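Local coordinates for protein putative zinc protease (Bordetella pertussis, PDB 3IH6) that probably acts as a zinc-dependent metalloendopeptidase of the M16 family, this chain being one piece of it that carries part of an inactive M16 domain, at residues E[48-53]-E[114-119]; E[126-131]-E[163-168]; E[143-148]-E[156-161]. All coordinates share one frame; numbering follows the deposited sequence.

The three contacts follow the helical part of the chain outward from its middle. Contact 1 comes first in sequence, joining helix 39-52 to the chain leading into helix 118-136. Contact 2 uses the middle of that same helix and pairs it with helix 157-167; the centres of contacts 1 and 2 lie about 14 Å apart, and Lys127 of contact 2 packs on Thr49 of contact 1. Contact 3 joins helices 139-152 and 157-167 within the chain spanned by contact 2, about 14 Å from it and 25 Å from contact 1. Helices 118-136 and 157-167 thus link a buried interior to an outer helical corner that, like contact 2, meets a third subunit.

Contact 1 (E[48-53]-E[114-119]); sequences ATILAD and KPFSQE
Ile50 lays its delta methyl, CD1, over one face of the Phe116 ring, while the branch methyl CG2 comes in obliquely by CE2 and CD2. CD1 lies over the middle of the ring, 4.0 Å from its centroid and 13° off the normal, a well-aimed CH-pi contact. CG2 stands beyond the rim, 3.5 Å from Phe116 CE2 and 3.6 Å from Phe116 CD2. With CG2 turned anti to the backbone N and CG1 beside it (chi1 -68°), the beta branch gives two separate points of touch on one aromatic side chain. Leu51 approaches differently: its CD2 stands at the edge of the ring, near the ring plane, 4.2 Å from Phe116 CE2. The flat phenyl therefore meets one helix on a face and at an edge, and a contact made wholly of carbon is appropriate where all three residues are buried.

Phe116 itself sits in the extended chain just before helix 118-136, with its CA 8.1 Å from the CA of Ile50. Its CG is anti to the carbonyl carbon (chi1 -62°), which carries the ring off the backbone toward helix 39-52. The next residue, Ser117, is the N-cap: its hydroxyl bonds the backbone N of Glu120 in the first turn. Gln174 on helix 170-180 holds the backbone N of Phe116, while Leu170 and Ala177 of that helix also touch its side chain. Arg123, further along helix 118-136, donates to the carbonyl oxygen of Thr49 on helix 39-52, so a polar tie accompanies the apolar contact. The arrangement is an aromatic residue just before a helix N-cap, packed between helix 39-52 and helix 170-180, part of the helical packing that accompanies an antiparallel sheet in this alpha+beta domain, as in the M16 family.

Contact 2 (E[126-131]-E[163-168]); sequences SKWLTA and DRVREA
The segments 126-131 and 163-167 of two longer helices run roughly antiparallel, at 149° between their directions, with axes 10.1 Å apart and Leu129 facing Arg166 at a CA separation of 7.6 Å. Val165 is directed into this gap and meets two residues at once. Its CG2 sits over the face of the Trp128 six-membered ring, 3.8 Å from the centroid, a CH-pi contact. Its CG1, anti to the backbone N (chi1 161°), touches Leu129 CD2 at 3.7 Å and Trp128 CE3 at 3.8 Å. A compact, forked side chain fits well between a broad indole and a leucine. The pair belongs to the helical layer of this alpha+beta domain, an antiparallel helix packing with helix 39-52 alongside: there Asp45 accepts a hydrogen bond from Trp128 NE1, so the indole keeps its polar edge satisfied while its face packs on valine. Arg166 adds mainly its base, CB lying 4.2 Å from Leu129 CD1, while its guanidinium turns back along its own helix to a salt bridge, NH1 to Asp163 OD1 at 2.8 Å. The other carboxylate oxygen of Asp163 bonds Tyr191 of a third subunit, and Leu129 also packs on Pro8 of a second.

Contact 3 (E[143-148]-E[156-161]); sequences GVALSE and RLFFLQ
The contact belongs to a pair of consecutive helices that resembles an alpha-alpha corner: helix 139-152 and helix 157-167 are joined by a short turn and stand almost perpendicular, 95° between their short segments, with Ala145 and Leu146 on the first meeting Phe158 and Phe159 on the second. The axes come within 9.4 Å, and the CA atoms of Leu146 and Phe158 are 6.0 Å apart. Ala145 presses its lone methyl, CB, obliquely on the Phe158 ring, 3.4 Å from Phe158 CD1 and 3.5 Å from Phe158 CE1; a side chain of one methyl lets the bulky ring come up close to the helix. Phe158 reaches that methyl because its CG is anti to the backbone N (chi1 179°), throwing the ring out toward helix 139-152.

Leu146 crosses the same side chain at about a right angle. Leucine is long enough here for its CD2 to touch the root of the aromatic at Phe158 CB, 3.7 Å away, and to come near Phe159 CE2 at 4.4 Å. The two phenylalanines also meet one another, for Phe158 CD2 lies over the centre of the Phe159 ring, 3.7 Å above its plane. The contact is apolar throughout and buried.

Helix 118-136 covers another side: Trp132 stacks on the Phe158 ring and donates its indole N-H to the Phe158 carbonyl oxygen, while Thr135 packs on both Ala145 and Phe158. A third subunit adds its strands, Phe75 of strand 71-77 touching Leu146 and Leu26 of strand 26-32 touching Phe159, so the corner lies between its own chain's helices and another copy's sheet.

Contact 1 (E[48-53]-E[114-119])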
ATOM      1  N   ALA E  48      11.095  -2.205 -23.398  1.00 14.92           N
ATOM      2  CA  ALA E  48      11.914  -2.543 -22.241  1.00 15.78           C
ATOM      3  C   ALA E  48      11.285  -3.678 -21.428  1.00 15.40           C
ATOM      4  O   ALA E  48      11.988  -4.498 -20.859  1.00 17.22           O
ATOM      5  CB  ALA E  48      12.189  -1.310 -21.386  1.00 16.06           C
ATOM      6  N   THR E  49       9.966  -3.754 -21.416  1.00 15.06           N
ATOM      7  CA  THR E  49       9.271  -4.860 -20.739  1.00 15.80           C
ATOM      8  C   THR E  49       9.465  -6.162 -21.507  1.00 16.56           C
ATOM      9  O   THR E  49       9.620  -7.216 -20.897  1.00 17.76           O
ATOM     10  CB  THR E  49       7.746  -4.612 -20.683  1.00 15.37           C
ATOM     11  OG1 THR E  49       7.457  -3.488 -19.881  1.00 10.30           O
ATOM     12  CG2 THR E  49       6.993  -5.803 -20.119  1.00 15.96           C
ATOM     13  N   ILE E  50       9.441  -6.093 -22.842  1.00 16.30           N
ATOM     14  CA  ILE E  50       9.683  -7.288 -23.629  1.00 16.38           C
ATOM     15  C   ILE E  50      11.113  -7.771 -23.408  1.00 16.61           C
ATOM     16  O   ILE E  50      11.340  -8.955 -23.336  1.00 17.29           O
ATOM     17  CB  ILE E  50       9.462  -7.059 -25.131  1.00 17.10           C
ATOM     18  CG1 ILE E  50       7.968  -6.809 -25.432  1.00 16.29           C
ATOM     19  CG2 ILE E  50      10.085  -8.237 -25.959  1.00 16.41           C
ATOM     20  CD1 ILE E  50       7.723  -6.173 -26.807  1.00 12.79           C
ATOM     21  N   LEU E  51      12.059  -6.849 -23.313  1.00 16.23           N
ATOM     22  CA  LEU E  51      13.477  -7.177 -23.150  1.00 16.97           C
ATOM     23  C   LEU E  51      13.868  -7.668 -21.787  1.00 17.90           C
ATOM     24  O   LEU E  51      14.812  -8.475 -21.645  1.00 19.74           O
ATOM     25  CB  LEU E  51      14.374  -5.949 -23.497  1.00 16.29           C
ATOM     26  CG  LEU E  51      14.174  -5.544 -24.967  1.00 15.24           C
ATOM     27  CD1 LEU E  51      14.502  -4.087 -25.187  1.00 12.75           C
ATOM     28  CD2 LEU E  51      14.943  -6.469 -25.921  1.00 14.49           C
ATOM     29  N   ALA E  52      13.186  -7.176 -20.770  1.00 17.51           N
ATOM     30  CA  ALA E  52      13.745  -7.278 -19.421  1.00 17.79           C
ATOM     31  C   ALA E  52      12.898  -7.993 -18.415  1.00 16.72           C
ATOM     32  O   ALA E  52      13.407  -8.411 -17.412  1.00 16.96           O
ATOM     33  CB  ALA E  52      14.144  -5.866 -18.900  1.00 17.86           C
ATOM     34  N   ASP E  53      11.615  -8.165 -18.689  1.00 18.19           N
ATOM     35  CA  ASP E  53      10.646  -8.681 -17.700  1.00 18.04           C
ATOM     36  C   ASP E  53      10.213 -10.144 -17.907  1.00 17.73           C
ATOM     37  O   ASP E  53       9.762 -10.523 -19.024  1.00 18.66           O
ATOM     38  CB  ASP E  53       9.433  -7.749 -17.739  1.00 19.28           C
ATOM     39  CG  ASP E  53       8.424  -8.053 -16.674  1.00 19.67           C
ATOM     40  OD1 ASP E  53       8.837  -8.289 -15.536  1.00 22.94           O
ATOM     41  OD2 ASP E  53       7.210  -8.032 -16.979  1.00 23.22           O
ATOM     42  N   LYS E 114      16.059  -9.830 -35.059  1.00 17.08           N
ATOM     43  CA  LYS E 114      15.332 -10.674 -34.132  1.00 17.76           C
ATOM     44  C   LYS E 114      14.023  -9.993 -33.626  1.00 17.06           C
ATOM     45  O   LYS E 114      13.865  -9.803 -32.426  1.00 17.09           O
ATOM     46  CB  LYS E 114      16.260 -11.007 -32.949  1.00 18.31           C
ATOM     47  CG  LYS E 114      16.156 -12.445 -32.453  1.00 19.83           C
ATOM     48  CD  LYS E 114      17.236 -12.731 -31.400  1.00 25.26           C
ATOM     49  CE  LYS E 114      17.173 -14.173 -30.881  1.00 28.07           C
ATOM     50  NZ  LYS E 114      15.840 -14.468 -30.299  1.00 26.81           N
ATOM     51  N   PRO E 115      13.098  -9.634 -34.543  1.00 16.62           N
ATOM     52  CA  PRO E 115      11.958  -8.730 -34.303  1.00 16.65           C
ATOM     53  C   PRO E 115      10.946  -9.244 -33.271  1.00 16.30           C
ATOM     54  O   PRO E 115      10.669 -10.428 -33.201  1.00 16.84           O
ATOM     55  CB  PRO E 115      11.269  -8.659 -35.660  1.00 15.84           C
ATOM     56  CG  PRO E 115      11.574  -9.954 -36.304  1.00 17.43           C
ATOM     57  CD  PRO E 115      12.981 -10.310 -35.851  1.00 17.32           C
ATOM     58  N   PHE E 116      10.418  -8.338 -32.466  1.00 16.09           N
ATOM     59  CA  PHE E 116       9.337  -8.655 -31.560  1.00 15.93           C
ATOM     60  C   PHE E 116       8.211  -9.469 -32.242  1.00 16.14           C
ATOM     61  O   PHE E 116       7.826  -9.200 -33.404  1.00 15.65           O
ATOM     62  CB  PHE E 116       8.768  -7.345 -30.989  1.00 15.88           C
ATOM     63  CG  PHE E 116       9.769  -6.537 -30.183  1.00 16.13           C
ATOM     64  CD1 PHE E 116       9.821  -5.152 -30.297  1.00 16.23           C
ATOM     65  CD2 PHE E 116      10.656  -7.160 -29.300  1.00 15.20           C
ATOM     66  CE1 PHE E 116      10.743  -4.398 -29.538  1.00 14.58           C
ATOM     67  CE2 PHE E 116      11.613  -6.398 -28.544  1.00 14.50           C
ATOM     68  CZ  PHE E 116      11.654  -5.042 -28.671  1.00 14.69           C
ATOM     69  N   SER E 117       7.686 -10.448 -31.502  1.00 15.77           N
ATOM     70  CA  SER E 117       6.516 -11.200 -31.902  1.00 16.00           C
ATOM     71  C   SER E 117       5.264 -10.455 -31.451  1.00 16.22           C
ATOM     72  O   SER E 117       5.334  -9.625 -30.517  1.00 15.58           O
ATOM     73  CB  SER E 117       6.526 -12.550 -31.211  1.00 16.40           C
ATOM     74  OG  SER E 117       6.271 -12.365 -29.816  1.00 15.03           O
ATOM     75  N   GLN E 118       4.127 -10.780 -32.078  1.00 16.40           N
ATOM     76  CA  GLN E 118       2.814 -10.202 -31.711  1.00 17.21           C
ATOM     77  C   GLN E 118       2.511 -10.492 -30.254  1.00 17.83           C
ATOM     78  O   GLN E 118       2.087  -9.587 -29.509  1.00 17.71           O
ATOM     79  CB  GLN E 118       1.671 -10.747 -32.600  1.00 17.21           C
ATOM     80  CG  GLN E 118       0.328 -10.001 -32.498  1.00 15.42           C
ATOM     81  CD  GLN E 118       0.463  -8.484 -32.513  1.00 16.05           C
ATOM     82  OE1 GLN E 118       1.238  -7.911 -33.281  1.00 14.90           O
ATOM     83  NE2 GLN E 118      -0.266  -7.822 -31.616  1.00 18.52           N
ATOM     84  N   GLU E 119       2.746 -11.751 -29.872  1.00 17.71           N
ATOM     85  CA  GLU E 119       2.566 -12.249 -28.490  1.00 18.37           C
ATOM     86  C   GLU E 119       3.420 -11.484 -27.469  1.00 17.58           C
ATOM     87  O   GLU E 119       2.996 -11.234 -26.329  1.00 17.42           O
ATOM     88  CB  GLU E 119       2.915 -13.757 -28.457  1.00 19.04           C
ATOM     89  CG  GLU E 119       2.695 -14.464 -27.106  1.00 22.32           C
ATOM     90  CD  GLU E 119       3.048 -15.953 -27.155  1.00 26.54           C
ATOM     91  OE1 GLU E 119       3.130 -16.498 -28.274  1.00 27.73           O
ATOM     92  OE2 GLU E 119       3.245 -16.586 -26.087  1.00 27.39           O
TER

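Contact 2 (E[126-131]-E[163-168])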
ATOM      1  N   SER E 126      -0.461  -5.777 -22.113  1.00 18.21           N
ATOM      2  CA  SER E 126      -1.340  -6.127 -20.973  1.00 19.30           C
ATOM      3  C   SER E 126      -0.814  -5.580 -19.634  1.00 19.10           C
ATOM      4  O   SER E 126      -1.571  -4.977 -18.849  1.00 18.97           O
ATOM      5  CB  SER E 126      -1.610  -7.630 -20.891  1.00 18.93           C
ATOM      6  OG  SER E 126      -2.625  -7.890 -19.914  1.00 21.19           O
ATOM      7  N   LYS E 127       0.484  -5.771 -19.392  1.00 19.46           N
ATOM      8  CA  LYS E 127       1.135  -5.268 -18.183  1.00 19.83           C
ATOM      9  C   LYS E 127       0.967  -3.750 -18.030  1.00 19.89           C
ATOM     10  O   LYS E 127       0.594  -3.237 -16.948  1.00 20.69           O
ATOM     11  CB  LYS E 127       2.622  -5.631 -18.198  1.00 19.51           C
ATOM     12  CG  LYS E 127       3.403  -5.044 -17.025  1.00 22.02           C
ATOM     13  CD  LYS E 127       4.890  -5.428 -17.103  1.00 22.71           C
ATOM     14  CE  LYS E 127       5.437  -5.642 -15.697  1.00 24.22           C
ATOM     15  NZ  LYS E 127       6.022  -4.402 -15.137  1.00 26.19           N
ATOM     16  N   TRP E 128       1.236  -3.042 -19.122  1.00 19.79           N
ATOM     17  CA  TRP E 128       1.189  -1.568 -19.180  1.00 18.54           C
ATOM     18  C   TRP E 128      -0.208  -1.074 -18.861  1.00 18.23           C
ATOM     19  O   TRP E 128      -0.364  -0.155 -18.038  1.00 18.80           O
ATOM     20  CB  TRP E 128       1.619  -1.057 -20.573  1.00 17.89           C
ATOM     21  CG  TRP E 128       2.001   0.415 -20.552  1.00 20.12           C
ATOM     22  CD1 TRP E 128       3.256   0.921 -20.540  1.00 19.89           C
ATOM     23  CD2 TRP E 128       1.112   1.547 -20.497  1.00 18.44           C
ATOM     24  NE1 TRP E 128       3.214   2.283 -20.495  1.00 21.92           N
ATOM     25  CE2 TRP E 128       1.912   2.698 -20.467  1.00 17.46           C
ATOM     26  CE3 TRP E 128      -0.291   1.691 -20.503  1.00 19.69           C
ATOM     27  CZ2 TRP E 128       1.382   3.994 -20.445  1.00 17.34           C
ATOM     28  CZ3 TRP E 128      -0.826   2.988 -20.453  1.00 19.69           C
ATOM     29  CH2 TRP E 128       0.016   4.119 -20.427  1.00 18.63           C
ATOM     30  N   LEU E 129      -1.221  -1.692 -19.486  1.00 17.56           N
ATOM     31  CA  LEU E 129      -2.616  -1.230 -19.331  1.00 17.67           C
ATOM     32  C   LEU E 129      -3.200  -1.516 -17.959  1.00 17.85           C
ATOM     33  O   LEU E 129      -3.949  -0.699 -17.445  1.00 19.62           O
ATOM     34  CB  LEU E 129      -3.542  -1.753 -20.446  1.00 16.83           C
ATOM     35  CG  LEU E 129      -3.193  -1.214 -21.835  1.00 16.71           C
ATOM     36  CD1 LEU E 129      -4.030  -1.897 -22.885  1.00 16.91           C
ATOM     37  CD2 LEU E 129      -3.313   0.315 -21.942  1.00 17.08           C
ATOM     38  N   THR E 130      -2.841  -2.658 -17.374  1.00 16.88           N
ATOM     39  CA  THR E 130      -3.170  -3.034 -15.989  1.00 16.73           C
ATOM     40  C   THR E 130      -2.648  -2.009 -14.984  1.00 17.01           C
ATOM     41  O   THR E 130      -3.340  -1.642 -14.044  1.00 15.95           O
ATOM     42  CB  THR E 130      -2.536  -4.437 -15.652  1.00 17.11           C
ATOM     43  OG1 THR E 130      -2.977  -5.397 -16.616  1.00 15.19           O
ATOM     44  CG2 THR E 130      -2.887  -4.923 -14.271  1.00 15.04           C
ATOM     45  N   ALA E 131      -1.394  -1.591 -15.174  1.00 18.44           N
ATOM     46  CA  ALA E 131      -0.764  -0.576 -14.296  1.00 19.05           C
ATOM     47  C   ALA E 131      -1.543   0.719 -14.429  1.00 19.31           C
ATOM     48  O   ALA E 131      -1.887   1.328 -13.418  1.00 20.17           O
ATOM     49  CB  ALA E 131       0.695  -0.364 -14.649  1.00 18.76           C
ATOM     50  N   ASP E 163      -3.797   5.725 -24.823  1.00 19.55           N
ATOM     51  CA  ASP E 163      -4.415   5.489 -26.125  1.00 19.06           C
ATOM     52  C   ASP E 163      -3.420   4.928 -27.120  1.00 18.46           C
ATOM     53  O   ASP E 163      -3.737   3.996 -27.855  1.00 17.34           O
ATOM     54  CB  ASP E 163      -5.110   6.740 -26.685  1.00 19.89           C
ATOM     55  CG  ASP E 163      -6.442   7.030 -25.982  1.00 20.97           C
ATOM     56  OD1 ASP E 163      -7.114   6.067 -25.524  1.00 18.31           O
ATOM     57  OD2 ASP E 163      -6.793   8.225 -25.874  1.00 21.21           O
ATOM     58  N   ARG E 164      -2.215   5.486 -27.103  1.00 18.82           N
ATOM     59  CA  ARG E 164      -1.111   5.037 -27.962  1.00 19.43           C
ATOM     60  C   ARG E 164      -0.711   3.599 -27.653  1.00 19.32           C
ATOM     61  O   ARG E 164      -0.360   2.858 -28.535  1.00 18.82           O
ATOM     62  CB  ARG E 164       0.091   5.933 -27.743  1.00 19.19           C
ATOM     63  CG  ARG E 164      -0.040   7.299 -28.392  1.00 20.20           C
ATOM     64  CD  ARG E 164       1.044   8.231 -27.905  1.00 19.78           C
ATOM     65  NE  ARG E 164       1.100   9.408 -28.779  1.00 25.84           N
ATOM     66  CZ  ARG E 164       1.830  10.503 -28.570  1.00 25.63           C
ATOM     67  NH1 ARG E 164       2.604  10.630 -27.491  1.00 28.56           N
ATOM     68  NH2 ARG E 164       1.769  11.485 -29.443  1.00 26.26           N
ATOM     69  N   VAL E 165      -0.778   3.215 -26.381  1.00 19.84           N
ATOM     70  CA  VAL E 165      -0.434   1.841 -25.998  1.00 19.30           C
ATOM     71  C   VAL E 165      -1.506   0.862 -26.464  1.00 19.37           C
ATOM     72  O   VAL E 165      -1.187  -0.172 -27.049  1.00 20.00           O
ATOM     73  CB  VAL E 165      -0.168   1.714 -24.474  1.00 19.00           C
ATOM     74  CG1 VAL E 165      -0.281   0.238 -23.994  1.00 18.84           C
ATOM     75  CG2 VAL E 165       1.173   2.308 -24.137  1.00 16.70           C
ATOM     76  N   ARG E 166      -2.770   1.172 -26.230  1.00 19.94           N
ATOM     77  CA  ARG E 166      -3.825   0.257 -26.676  1.00 21.12           C
ATOM     78  C   ARG E 166      -3.895   0.063 -28.195  1.00 20.59           C
ATOM     79  O   ARG E 166      -4.380  -0.968 -28.631  1.00 21.61           O
ATOM     80  CB  ARG E 166      -5.183   0.603 -26.078  1.00 21.53           C
ATOM     81  CG  ARG E 166      -5.623   2.004 -26.300  1.00 25.38           C
ATOM     82  CD  ARG E 166      -6.724   2.361 -25.322  1.00 29.80           C
ATOM     83  NE  ARG E 166      -8.061   2.202 -25.886  1.00 32.22           N
ATOM     84  CZ  ARG E 166      -8.591   3.004 -26.808  1.00 33.10           C
ATOM     85  NH1 ARG E 166      -7.894   4.029 -27.298  1.00 30.87           N
ATOM     86  NH2 ARG E 166      -9.826   2.770 -27.252  1.00 33.38           N
ATOM     87  N   GLU E 167      -3.361   1.007 -28.979  1.00 19.67           N
ATOM     88  CA  GLU E 167      -3.417   0.959 -30.441  1.00 19.55           C
ATOM     89  C   GLU E 167      -2.080   0.609 -31.097  1.00 19.49           C
ATOM     90  O   GLU E 167      -1.989   0.439 -32.316  1.00 18.16           O
ATOM     91  CB  GLU E 167      -3.943   2.289 -30.981  1.00 19.74           C
ATOM     92  N   ALA E 168      -1.054   0.517 -30.247  1.00 19.32           N
ATOM     93  CA  ALA E 168       0.292   0.110 -30.597  1.00 18.79           C
ATOM     94  C   ALA E 168       0.375  -1.006 -31.625  1.00 18.12           C
ATOM     95  O   ALA E 168      -0.077  -2.102 -31.364  1.00 17.47           O
ATOM     96  CB  ALA E 168       0.992  -0.336 -29.370  1.00 19.15           C
TER

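Contact 3 (E[143-148]-E[156-161])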
ATOM      1  N   GLY E 143      -3.797  12.134  -9.716  1.00 19.00           N
ATOM      2  CA  GLY E 143      -3.308  13.492  -9.462  1.00 18.88           C
ATOM      3  C   GLY E 143      -1.798  13.524  -9.650  1.00 20.01           C
ATOM      4  O   GLY E 143      -1.254  14.479 -10.222  1.00 21.30           O
ATOM      5  N   VAL E 144      -1.112  12.468  -9.210  1.00 19.72           N
ATOM      6  CA  VAL E 144       0.328  12.394  -9.395  1.00 19.17           C
ATOM      7  C   VAL E 144       0.651  12.212 -10.877  1.00 19.91           C
ATOM      8  O   VAL E 144       1.514  12.934 -11.427  1.00 19.82           O
ATOM      9  CB  VAL E 144       0.963  11.281  -8.533  1.00 20.01           C
ATOM     10  CG1 VAL E 144       2.444  11.105  -8.868  1.00 16.57           C
ATOM     11  CG2 VAL E 144       0.786  11.608  -7.029  1.00 19.72           C
ATOM     12  N   ALA E 145      -0.050  11.283 -11.538  1.00 19.56           N
ATOM     13  CA  ALA E 145       0.263  11.001 -12.932  1.00 19.81           C
ATOM     14  C   ALA E 145      -0.012  12.225 -13.795  1.00 19.78           C
ATOM     15  O   ALA E 145       0.705  12.496 -14.725  1.00 19.92           O
ATOM     16  CB  ALA E 145      -0.510   9.789 -13.443  1.00 19.94           C
ATOM     17  N   LEU E 146      -1.054  12.971 -13.456  1.00 21.07           N
ATOM     18  CA  LEU E 146      -1.406  14.177 -14.189  1.00 21.36           C
ATOM     19  C   LEU E 146      -0.321  15.251 -14.017  1.00 21.76           C
ATOM     20  O   LEU E 146       0.172  15.785 -15.019  1.00 21.97           O
ATOM     21  CB  LEU E 146      -2.814  14.674 -13.786  1.00 20.90           C
ATOM     22  CG  LEU E 146      -3.950  14.010 -14.592  1.00 20.85           C
ATOM     23  CD1 LEU E 146      -5.326  14.486 -14.122  1.00 18.09           C
ATOM     24  CD2 LEU E 146      -3.788  14.251 -16.089  1.00 17.86           C
ATOM     25  N   SER E 147       0.068  15.529 -12.765  1.00 22.12           N
ATOM     26  CA  SER E 147       1.187  16.456 -12.486  1.00 23.03           C
ATOM     27  C   SER E 147       2.486  16.066 -13.245  1.00 22.81           C
ATOM     28  O   SER E 147       3.149  16.926 -13.791  1.00 23.44           O
ATOM     29  CB  SER E 147       1.415  16.668 -10.952  1.00 22.49           C
ATOM     30  OG  SER E 147       2.088  15.562 -10.350  1.00 25.78           O
ATOM     31  N   GLU E 148       2.817  14.775 -13.312  1.00 23.45           N
ATOM     32  CA  GLU E 148       3.964  14.282 -14.117  1.00 22.99           C
ATOM     33  C   GLU E 148       3.821  14.523 -15.622  1.00 22.85           C
ATOM     34  O   GLU E 148       4.787  14.874 -16.316  1.00 23.09           O
ATOM     35  CB  GLU E 148       4.202  12.792 -13.843  1.00 23.82           C
ATOM     36  CG  GLU E 148       4.779  12.511 -12.430  1.00 24.54           C
ATOM     37  CD  GLU E 148       5.008  11.020 -12.174  1.00 25.45           C
ATOM     38  OE1 GLU E 148       4.780  10.214 -13.095  1.00 27.11           O
ATOM     39  OE2 GLU E 148       5.395  10.650 -11.045  1.00 25.44           O
ATOM     40  N   ARG E 156      -2.309  16.243 -21.339  1.00 20.96           N
ATOM     41  CA  ARG E 156      -2.924  15.224 -22.186  1.00 22.06           C
ATOM     42  C   ARG E 156      -2.205  13.870 -22.173  1.00 21.85           C
ATOM     43  O   ARG E 156      -2.865  12.832 -22.279  1.00 22.45           O
ATOM     44  CB  ARG E 156      -3.084  15.712 -23.632  1.00 21.90           C
ATOM     45  CG  ARG E 156      -4.128  16.834 -23.848  1.00 22.56           C
ATOM     46  CD  ARG E 156      -4.004  17.433 -25.248  1.00 21.23           C
ATOM     47  NE  ARG E 156      -2.668  17.151 -25.775  1.00 23.47           N
ATOM     48  CZ  ARG E 156      -2.398  16.778 -27.021  1.00 22.20           C
ATOM     49  NH1 ARG E 156      -1.133  16.516 -27.369  1.00 17.74           N
ATOM     50  NH2 ARG E 156      -3.384  16.660 -27.907  1.00 22.82           N
ATOM     51  N   LEU E 157      -0.884  13.876 -22.019  1.00 21.10           N
ATOM     52  CA  LEU E 157      -0.112  12.625 -22.002  1.00 21.44           C
ATOM     53  C   LEU E 157      -0.653  11.464 -21.117  1.00 21.96           C
ATOM     54  O   LEU E 157      -0.619  10.277 -21.535  1.00 22.02           O
ATOM     55  CB  LEU E 157       1.385  12.898 -21.744  1.00 21.22           C
ATOM     56  CG  LEU E 157       2.074  13.727 -22.838  1.00 20.17           C
ATOM     57  CD1 LEU E 157       3.452  14.168 -22.375  1.00 20.30           C
ATOM     58  CD2 LEU E 157       2.178  12.892 -24.100  1.00 21.46           C
ATOM     59  N   PHE E 158      -1.130  11.768 -19.909  1.00 21.64           N
ATOM     60  CA  PHE E 158      -1.714  10.712 -19.051  1.00 21.38           C
ATOM     61  C   PHE E 158      -2.715   9.863 -19.817  1.00 21.65           C
ATOM     62  O   PHE E 158      -2.670   8.621 -19.759  1.00 21.95           O
ATOM     63  CB  PHE E 158      -2.357  11.279 -17.770  1.00 22.10           C
ATOM     64  CG  PHE E 158      -2.986  10.217 -16.907  1.00 22.38           C
ATOM     65  CD1 PHE E 158      -2.211   9.195 -16.368  1.00 22.83           C
ATOM     66  CD2 PHE E 158      -4.340  10.199 -16.683  1.00 24.66           C
ATOM     67  CE1 PHE E 158      -2.783   8.197 -15.603  1.00 24.24           C
ATOM     68  CE2 PHE E 158      -4.920   9.191 -15.907  1.00 25.24           C
ATOM     69  CZ  PHE E 158      -4.132   8.192 -15.371  1.00 22.32           C
ATOM     70  N   PHE E 159      -3.581  10.516 -20.599  1.00 20.81           N
ATOM     71  CA  PHE E 159      -4.546   9.798 -21.394  1.00 20.24           C
ATOM     72  C   PHE E 159      -4.042   9.366 -22.751  1.00 19.82           C
ATOM     73  O   PHE E 159      -4.415   8.291 -23.248  1.00 19.67           O
ATOM     74  CB  PHE E 159      -5.830  10.625 -21.543  1.00 20.47           C
ATOM     75  CG  PHE E 159      -6.499  10.883 -20.254  1.00 22.95           C
ATOM     76  CD1 PHE E 159      -7.244   9.877 -19.632  1.00 24.03           C
ATOM     77  CD2 PHE E 159      -6.344  12.101 -19.619  1.00 22.23           C
ATOM     78  CE1 PHE E 159      -7.857  10.119 -18.412  1.00 24.16           C
ATOM     79  CE2 PHE E 159      -6.960  12.335 -18.412  1.00 25.04           C
ATOM     80  CZ  PHE E 159      -7.712  11.333 -17.813  1.00 23.90           C
ATOM     81  N   LEU E 160      -3.201  10.198 -23.356  1.00 20.06           N
ATOM     82  CA  LEU E 160      -2.727   9.937 -24.703  1.00 19.94           C
ATOM     83  C   LEU E 160      -1.805   8.724 -24.733  1.00 19.87           C
ATOM     84  O   LEU E 160      -1.920   7.910 -25.664  1.00 18.46           O
ATOM     85  CB  LEU E 160      -2.055  11.173 -25.326  1.00 20.73           C
ATOM     86  CG  LEU E 160      -1.374  11.047 -26.706  1.00 21.27           C
ATOM     87  CD1 LEU E 160      -2.319  10.616 -27.848  1.00 20.59           C
ATOM     88  CD2 LEU E 160      -0.657  12.370 -27.063  1.00 25.21           C
ATOM     89  N   GLN E 161      -0.932   8.588 -23.712  1.00 19.80           N
ATOM     90  CA  GLN E 161       0.014   7.472 -23.640  1.00 20.93           C
ATOM     91  C   GLN E 161      -0.792   6.179 -23.587  1.00 21.87           C
ATOM     92  O   GLN E 161      -0.489   5.227 -24.305  1.00 22.62           O
ATOM     93  CB  GLN E 161       1.004   7.566 -22.445  1.00 21.68           C
ATOM     94  CG  GLN E 161       2.036   8.748 -22.400  1.00 22.50           C
ATOM     95  CD  GLN E 161       2.921   8.913 -23.642  1.00 28.44           C
ATOM     96  OE1 GLN E 161       2.512   8.612 -24.756  1.00 31.43           O
ATOM     97  NE2 GLN E 161       4.147   9.439 -23.445  1.00 28.80           N
TER